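Local coordinates for protein glutamate--tRNA ligase, cytoplasmic (Saccharomyces cerevisiae, PDB 2HRA) that attaches glutamate to tRNA(Glu) in a two-step, ATP-dependent reaction and joins the Arc1p-containing synthetase complex through the N-terminal GST-fold domain described here, at residues T70-V73 / F74-I77; K107-A110 / K111-S115; D120-L123 / N124-F128. All blocks are in the same frame, centred on the assembly; numbering follows the deposited sequence.

Interaction 1: T70-V73 / F74-I77; sequences TEDV and FNKI
Asp72 and Asn75 share a side-chain hydrogen bond at the start of helix 73-80: Asn75 ND2 donates to Asp72 OD1 at 2.7 Å, with an N-H...O angle of 159°. The oxygen is met on its syn side, and the carboxylate and amide planes stand 75° apart. A water 3.1 Å from Asn75 N accepts from it; the water's own approach to Asp72 OD1 is too short to be trusted.

Lys76 supplies a second kind of grip. Its chain runs back along the first turn and bends at its last torsion (chi4 75°), bringing Lys76 NZ to 3.0 Å from Glu71 O, above that carbonyl plane. Backbone bonds Lys76 N to Asp72 O (3.1 Å) and Ile77 N to Val73 O (3.0 Å) open the helix.

Between the two segments, apolar side-chain contact is limited to Val73 CG1 against Ile77 CD1, 4.1 Å apart. Beyond it, Val73, Phe74 and Ile77 reach helix 34-46, and Phe74 also touches Val97 and Gln101 of helix 90-104.

Asp72 occupies the N-cap position without a direct capping bond. The carboxylate is instead engaged by an amide in the first turn, and with Asp72 OD2 4.8 Å from Lys76 NZ the opposite charges probably attract without pairing.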
loop_
_atom_site.group_PDB
_atom_site.type_symbol
_atom_site.label_atom_id
_atom_site.label_comp_id
_atom_site.label_asym_id
_atom_site.label_seq_id
_atom_site.Cartn_x
_atom_site.Cartn_y
_atom_site.Cartn_z
ATOM N N THR A 70 13.914 3.005 -8.702
ATOM C CA THR A 70 13.281 1.687 -8.526
ATOM C C THR A 70 13.453 1.059 -7.128
ATOM O O THR A 70 12.799 0.058 -6.801
ATOM C CB THR A 70 13.884 0.661 -9.533
ATOM O OG1 THR A 70 15.309 0.692 -9.445
ATOM C CG2 THR A 70 13.483 0.973 -10.947
ATOM N N GLU A 71 14.342 1.622 -6.316
ATOM C CA GLU A 71 14.657 1.075 -5.000
ATOM C C GLU A 71 13.993 1.937 -3.925
ATOM O O GLU A 71 13.991 3.144 -4.027
ATOM C CB GLU A 71 16.180 1.062 -4.799
ATOM C CG GLU A 71 16.658 0.792 -3.363
ATOM C CD GLU A 71 18.178 0.644 -3.249
ATOM O OE1 GLU A 71 18.901 0.847 -4.264
ATOM O OE2 GLU A 71 18.642 0.320 -2.122
ATOM N N ASP A 72 13.429 1.302 -2.904
ATOM C CA ASP A 72 12.863 2.017 -1.760
ATOM C C ASP A 72 11.823 3.022 -2.245
ATOM O O ASP A 72 11.818 4.166 -1.795
ATOM C CB ASP A 72 14.000 2.709 -0.992
ATOM C CG ASP A 72 13.693 2.949 0.496
ATOM O OD1 ASP A 72 12.796 2.295 1.084
ATOM O OD2 ASP A 72 14.397 3.824 1.081
ATOM N N VAL A 73 10.935 2.584 -3.145
ATOM C CA VAL A 73 9.979 3.496 -3.800
ATOM C C VAL A 73 8.969 4.123 -2.809
ATOM O O VAL A 73 8.752 5.347 -2.826
ATOM C CB VAL A 73 9.208 2.788 -4.957
ATOM C CG1 VAL A 73 8.093 3.687 -5.485
ATOM C CG2 VAL A 73 10.168 2.373 -6.108
ATOM N N PHE A 74 8.355 3.298 -1.960
ATOM C CA PHE A 74 7.412 3.788 -0.960
ATOM C C PHE A 74 8.027 4.941 -0.188
ATOM O O PHE A 74 7.455 6.047 -0.123
ATOM C CB PHE A 74 7.003 2.702 0.026
ATOM C CG PHE A 74 5.927 3.146 0.989
ATOM C CD1 PHE A 74 4.626 3.330 0.553
ATOM C CD2 PHE A 74 6.220 3.378 2.324
ATOM C CE1 PHE A 74 3.627 3.753 1.436
ATOM C CE2 PHE A 74 5.228 3.780 3.208
ATOM C CZ PHE A 74 3.926 3.962 2.762
ATOM N N ASN A 75 9.190 4.689 0.406
ATOM C CA ASN A 75 9.818 5.700 1.234
ATOM C C ASN A 75 10.209 6.958 0.467
ATOM O O ASN A 75 10.262 8.055 1.039
ATOM C CB ASN A 75 11.039 5.133 1.924
ATOM C CG ASN A 75 10.687 4.258 3.108
ATOM O OD1 ASN A 75 9.815 4.591 3.916
ATOM N ND2 ASN A 75 11.386 3.137 3.232
ATOM N N LYS A 76 10.523 6.792 -0.810
ATOM C CA LYS A 76 10.820 7.920 -1.646
ATOM C C LYS A 76 9.569 8.772 -1.864
ATOM O O LYS A 76 9.663 9.980 -1.868
ATOM C CB LYS A 76 11.463 7.467 -2.963
ATOM C CG LYS A 76 12.873 6.912 -2.774
ATOM C CD LYS A 76 13.569 6.602 -4.084
ATOM C CE LYS A 76 15.086 6.639 -3.936
ATOM N NZ LYS A 76 15.655 5.459 -3.234
ATOM N N ILE A 77 8.391 8.164 -1.995
ATOM C CA ILE A 77 7.164 8.968 -2.167
ATOM C C ILE A 77 6.911 9.795 -0.900
ATOM O O ILE A 77 6.628 11.004 -0.914
ATOM C CB ILE A 77 5.958 8.060 -2.439
ATOM C CG1 ILE A 77 6.170 7.261 -3.732
ATOM C CG2 ILE A 77 4.646 8.887 -2.494
ATOM C CD1 ILE A 77 5.204 6.097 -3.870
HETATM O O HOH W 1 10.446 1.879 0.732
#

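Interaction 2: K107-A110 / K111-S115; sequences KNFA and KLSQS
Asn108 caps the N terminus of helix 109-122, part of the helical half of the GST fold, by accepting from Lys111 N. Asn108 OD1 lies 3.0 Å from Lys111 N, and the N-H...O angle of 169° marks a nearly straight bond from the third residue of the helix. The donor is tilted slightly from the amide carbonyl plane. A chi1 of -179° sets the asparagine CG opposite the residue's own nitrogen and beside its carbonyl carbon, which carries OD1 toward Lys111 N; the Lys111 chain crosses the amide at a slant, its CG 3.3 Å from Asn108 OD1. The cap carbonyl is used as well: Leu112 N donates to Asn108 O at 2.7 Å.

One turn on, Phe109 O is gripped twice by the same residue. Ser113 N approaches at 2.9 Å and Ser113 OG at 2.8 Å, from opposite faces of the carbonyl plane. The hydroxyl swings beside its own backbone nitrogen (chi1 -71°), which brings it back against the preceding turn. Ser113 OG also lies over one face of the Phe109 ring, toward its rim.

Outside the two segments, two helices cover this turn. Phe109, Leu112 and Ser113 meet Ile155 of helix 152-158, and Ser113 OG also has a weak hydrogen bond with Lys159, the first residue of a segment that interacts with Arc1p. Ser115 packs on Leu99, Glu103 and Leu104 of helix 90-104. Its hydroxyl repeats the serine pattern, with Ser115 OG 2.9 Å from Lys111 O and above that carbonyl plane.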
loop_
_atom_site.group_PDB
_atom_site.type_symbol
_atom_site.label_atom_id
_atom_site.label_comp_id
_atom_site.label_asym_id
_atom_site.label_seq_id
_atom_site.Cartn_x
_atom_site.Cartn_y
_atom_site.Cartn_z
ATOM N N LYS A 107 4.727 -14.642 1.655
ATOM C CA LYS A 107 3.780 -15.732 1.746
ATOM C C LYS A 107 4.411 -16.937 2.443
ATOM O O LYS A 107 4.722 -17.965 1.827
ATOM C CB LYS A 107 3.205 -16.084 0.361
ATOM C CG LYS A 107 2.251 -14.980 -0.213
ATOM C CD LYS A 107 1.372 -15.593 -1.320
ATOM C CE LYS A 107 0.436 -14.584 -2.025
ATOM N NZ LYS A 107 -0.334 -15.298 -3.125
ATOM N N ASN A 108 4.598 -16.760 3.755
ATOM C CA ASN A 108 4.997 -17.825 4.668
ATOM C C ASN A 108 4.038 -17.796 5.852
ATOM O O ASN A 108 3.958 -16.814 6.586
ATOM C CB ASN A 108 6.451 -17.639 5.113
ATOM C CG ASN A 108 6.918 -18.738 6.048
ATOM O OD1 ASN A 108 6.451 -18.831 7.186
ATOM N ND2 ASN A 108 7.838 -19.604 5.571
ATOM N N PHE A 109 3.291 -18.875 5.978
ATOM C CA PHE A 109 2.199 -19.016 6.935
ATOM C C PHE A 109 2.599 -18.752 8.394
ATOM O O PHE A 109 1.980 -17.893 9.066
ATOM C CB PHE A 109 1.615 -20.420 6.796
ATOM C CG PHE A 109 0.429 -20.670 7.667
ATOM C CD1 PHE A 109 -0.854 -20.380 7.207
ATOM C CD2 PHE A 109 0.580 -21.183 8.946
ATOM C CE1 PHE A 109 -1.957 -20.606 8.007
ATOM C CE2 PHE A 109 -0.529 -21.424 9.741
ATOM C CZ PHE A 109 -1.799 -21.136 9.262
ATOM N N ALA A 110 3.635 -19.445 8.860
ATOM C CA ALA A 110 4.104 -19.234 10.231
ATOM C C ALA A 110 4.571 -17.799 10.443
ATOM O O ALA A 110 4.184 -17.161 11.414
ATOM C CB ALA A 110 5.220 -20.218 10.591
ATOM N N LYS A 111 5.378 -17.285 9.519
ATOM C CA LYS A 111 5.919 -15.946 9.660
ATOM C C LYS A 111 4.830 -14.906 9.603
ATOM O O LYS A 111 4.857 -13.910 10.367
ATOM C CB LYS A 111 6.925 -15.643 8.559
ATOM C CG LYS A 111 8.203 -16.439 8.662
ATOM C CD LYS A 111 9.163 -16.010 7.555
ATOM C CE LYS A 111 10.509 -16.672 7.628
ATOM N NZ LYS A 111 11.462 -15.919 6.746
ATOM N N LEU A 112 3.898 -15.102 8.675
ATOM C CA LEU A 112 2.817 -14.146 8.486
ATOM C C LEU A 112 1.912 -14.146 9.724
ATOM O O LEU A 112 1.464 -13.120 10.188
ATOM C CB LEU A 112 2.023 -14.508 7.229
ATOM C CG LEU A 112 0.956 -13.527 6.745
ATOM C CD1 LEU A 112 1.550 -12.111 6.551
ATOM C CD2 LEU A 112 0.302 -14.013 5.449
ATOM N N SER A 113 1.648 -15.324 10.264
ATOM C CA SER A 113 0.904 -15.456 11.530
ATOM C C SER A 113 1.485 -14.582 12.660
ATOM O O SER A 113 0.765 -13.795 13.323
ATOM C CB SER A 113 0.838 -16.950 11.914
ATOM O OG SER A 113 -0.033 -17.583 11.002
ATOM N N GLN A 114 2.799 -14.668 12.837
ATOM C CA GLN A 114 3.458 -13.913 13.885
ATOM C C GLN A 114 3.341 -12.428 13.610
ATOM O O GLN A 114 3.096 -11.631 14.515
ATOM C CB GLN A 114 4.944 -14.244 13.945
ATOM C CG GLN A 114 5.326 -15.672 14.271
ATOM C CD GLN A 114 6.860 -15.870 14.196
ATOM O OE1 GLN A 114 7.630 -15.034 14.710
ATOM N NE2 GLN A 114 7.305 -16.955 13.531
ATOM N N SER A 115 3.578 -12.040 12.367
ATOM C CA SER A 115 3.620 -10.606 12.029
ATOM C C SER A 115 2.213 -10.013 12.209
ATOM O O SER A 115 2.034 -8.894 12.696
ATOM C CB SER A 115 4.170 -10.423 10.598
ATOM O OG SER A 115 5.457 -11.054 10.472
#

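Interaction 3: D120-L123 / N124-F128; sequences DSQL and NLRTF
The guanidinium of Arg126 carries the Gln122 amide over one face and receives the Gln122 backbone carbonyl at its edge, where helix 109-122 of this GST fold ends. The two flat groups are 3° from parallel, with Gln122 NE2 3.2 Å above the guanidinium plane and offset toward its rim. Gln122 NE2 and Arg126 NH1 are both donors, so they are not hydrogen-bonded to each other. The bond itself lies in the plane: Arg126 NH1 reaches Gln122 O at 3.0 Å, on a lone pair. The Phe128 ring has Thr127 CG2 over the centre of one face.

The glutamine bends at its second torsion (chi2 65°), which folds the amide over the arginine, and its NE2 is held by Ile129 O. Replacing Gln122 by an alanine is likely to leave Ile129 O without this donor and the guanidinium freer to turn about its surviving backbone bond.

The chain leaves the helix through Asn124 N, which donates to Ser121 O at 3.2 Å from well above the carbonyl plane. Residues 124-128 lie in a region that interacts with Arc1p, and Leu123 reaches Asn163 and Trp167 of helix 162-172, which lies within the other such region. Within the turn, Leu123 CD2 rests 3.7 Å from Phe128 C.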
loop_
_atom_site.group_PDB
_atom_site.type_symbol
_atom_site.label_atom_id
_atom_site.label_comp_id
_atom_site.label_asym_id
_atom_site.label_seq_id
_atom_site.Cartn_x
_atom_site.Cartn_y
_atom_site.Cartn_z
ATOM N N ASP A 120 -1.953 -6.944 15.213
ATOM C CA ASP A 120 -3.209 -7.083 15.993
ATOM C C ASP A 120 -3.072 -6.525 17.418
ATOM O O ASP A 120 -3.961 -5.777 17.900
ATOM C CB ASP A 120 -3.648 -8.533 16.017
ATOM C CG ASP A 120 -5.117 -8.724 16.443
ATOM O OD1 ASP A 120 -6.023 -8.396 15.654
ATOM O OD2 ASP A 120 -5.367 -9.265 17.549
ATOM N N SER A 121 -1.959 -6.846 18.080
ATOM C CA SER A 121 -1.741 -6.391 19.451
ATOM C C SER A 121 -1.585 -4.879 19.449
ATOM O O SER A 121 -2.098 -4.202 20.318
ATOM C CB SER A 121 -0.502 -7.056 20.095
ATOM O OG SER A 121 -0.682 -8.452 20.302
ATOM N N GLN A 122 -0.867 -4.377 18.449
ATOM C CA GLN A 122 -0.691 -2.940 18.255
ATOM C C GLN A 122 -2.033 -2.197 18.090
ATOM O O GLN A 122 -2.206 -1.090 18.590
ATOM C CB GLN A 122 0.204 -2.701 17.043
ATOM C CG GLN A 122 0.539 -1.210 16.819
ATOM C CD GLN A 122 1.386 -0.578 17.925
ATOM O OE1 GLN A 122 2.035 -1.260 18.704
ATOM N NE2 GLN A 122 1.399 0.761 17.965
ATOM N N LEU A 123 -2.988 -2.829 17.412
ATOM C CA LEU A 123 -4.259 -2.209 17.122
ATOM C C LEU A 123 -5.308 -2.464 18.211
ATOM O O LEU A 123 -6.485 -2.113 18.044
ATOM C CB LEU A 123 -4.778 -2.701 15.772
ATOM C CG LEU A 123 -3.998 -2.139 14.597
ATOM C CD1 LEU A 123 -4.379 -2.881 13.347
ATOM C CD2 LEU A 123 -4.267 -0.595 14.454
ATOM N N ASN A 124 -4.898 -3.076 19.315
ATOM C CA ASN A 124 -5.859 -3.413 20.346
ATOM C C ASN A 124 -6.537 -2.170 20.900
ATOM O O ASN A 124 -7.765 -2.148 21.045
ATOM C CB ASN A 124 -5.240 -4.238 21.459
ATOM C CG ASN A 124 -6.286 -4.783 22.414
ATOM O OD1 ASN A 124 -7.136 -5.587 22.026
ATOM N ND2 ASN A 124 -6.209 -4.367 23.676
ATOM N N LEU A 125 -5.773 -1.123 21.187
ATOM C CA LEU A 125 -6.349 0.028 21.846
ATOM C C LEU A 125 -6.388 1.279 20.944
ATOM O O LEU A 125 -6.663 2.373 21.422
ATOM C CB LEU A 125 -5.577 0.298 23.155
ATOM C CG LEU A 125 -5.949 -0.564 24.358
ATOM C CD1 LEU A 125 -5.024 -0.264 25.518
ATOM C CD2 LEU A 125 -7.387 -0.292 24.755
ATOM N N ARG A 126 -6.191 1.070 19.644
ATOM C CA ARG A 126 -5.921 2.104 18.655
ATOM C C ARG A 126 -6.788 1.894 17.403
ATOM O O ARG A 126 -6.967 0.754 16.990
ATOM C CB ARG A 126 -4.455 1.975 18.225
ATOM C CG ARG A 126 -3.469 2.346 19.289
ATOM C CD ARG A 126 -2.088 2.557 18.754
ATOM N NE ARG A 126 -1.156 2.892 19.834
ATOM C CZ ARG A 126 -0.530 1.992 20.603
ATOM N NH1 ARG A 126 -0.706 0.686 20.437
ATOM N NH2 ARG A 126 0.283 2.396 21.568
ATOM N N THR A 127 -7.286 2.970 16.783
ATOM C CA THR A 127 -7.910 2.874 15.452
ATOM C C THR A 127 -6.865 2.658 14.354
ATOM O O THR A 127 -7.018 1.792 13.473
ATOM C CB THR A 127 -8.700 4.133 15.115
ATOM O OG1 THR A 127 -9.604 4.381 16.181
ATOM C CG2 THR A 127 -9.505 3.945 13.827
ATOM N N PHE A 128 -5.794 3.438 14.431
ATOM C CA PHE A 128 -4.709 3.376 13.466
ATOM C C PHE A 128 -3.421 2.995 14.180
ATOM O O PHE A 128 -3.328 3.107 15.379
ATOM C CB PHE A 128 -4.575 4.717 12.750
ATOM C CG PHE A 128 -5.804 5.087 11.996
ATOM C CD1 PHE A 128 -6.498 6.238 12.292
ATOM C CD2 PHE A 128 -6.322 4.225 11.056
ATOM C CE1 PHE A 128 -7.661 6.548 11.621
ATOM C CE2 PHE A 128 -7.467 4.527 10.396
ATOM C CZ PHE A 128 -8.140 5.687 10.683
HETATM O O HOH W 2 -3.388 -1.412 21.317
#

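The three contacts follow one another along the chain without nesting or crossing, and each is confined to one short continuous stretch. Interaction 1 closes the turn leading from strand 64-66 into helix 73-80, in the half of the fold that holds the three-stranded sheet. Helix 90-104 then runs on to interaction 2, which starts helix 109-122, and interaction 3 ends that same helix, turning the chain toward helix 137-148. The centres of interactions 2 and 3 are about 19 Å apart, whereas interaction 1 lies about 24 and 26 Å from theirs. Helix 90-104 is a shared neighbour of interactions 1 and 2, while interaction 3 faces helix 162-172.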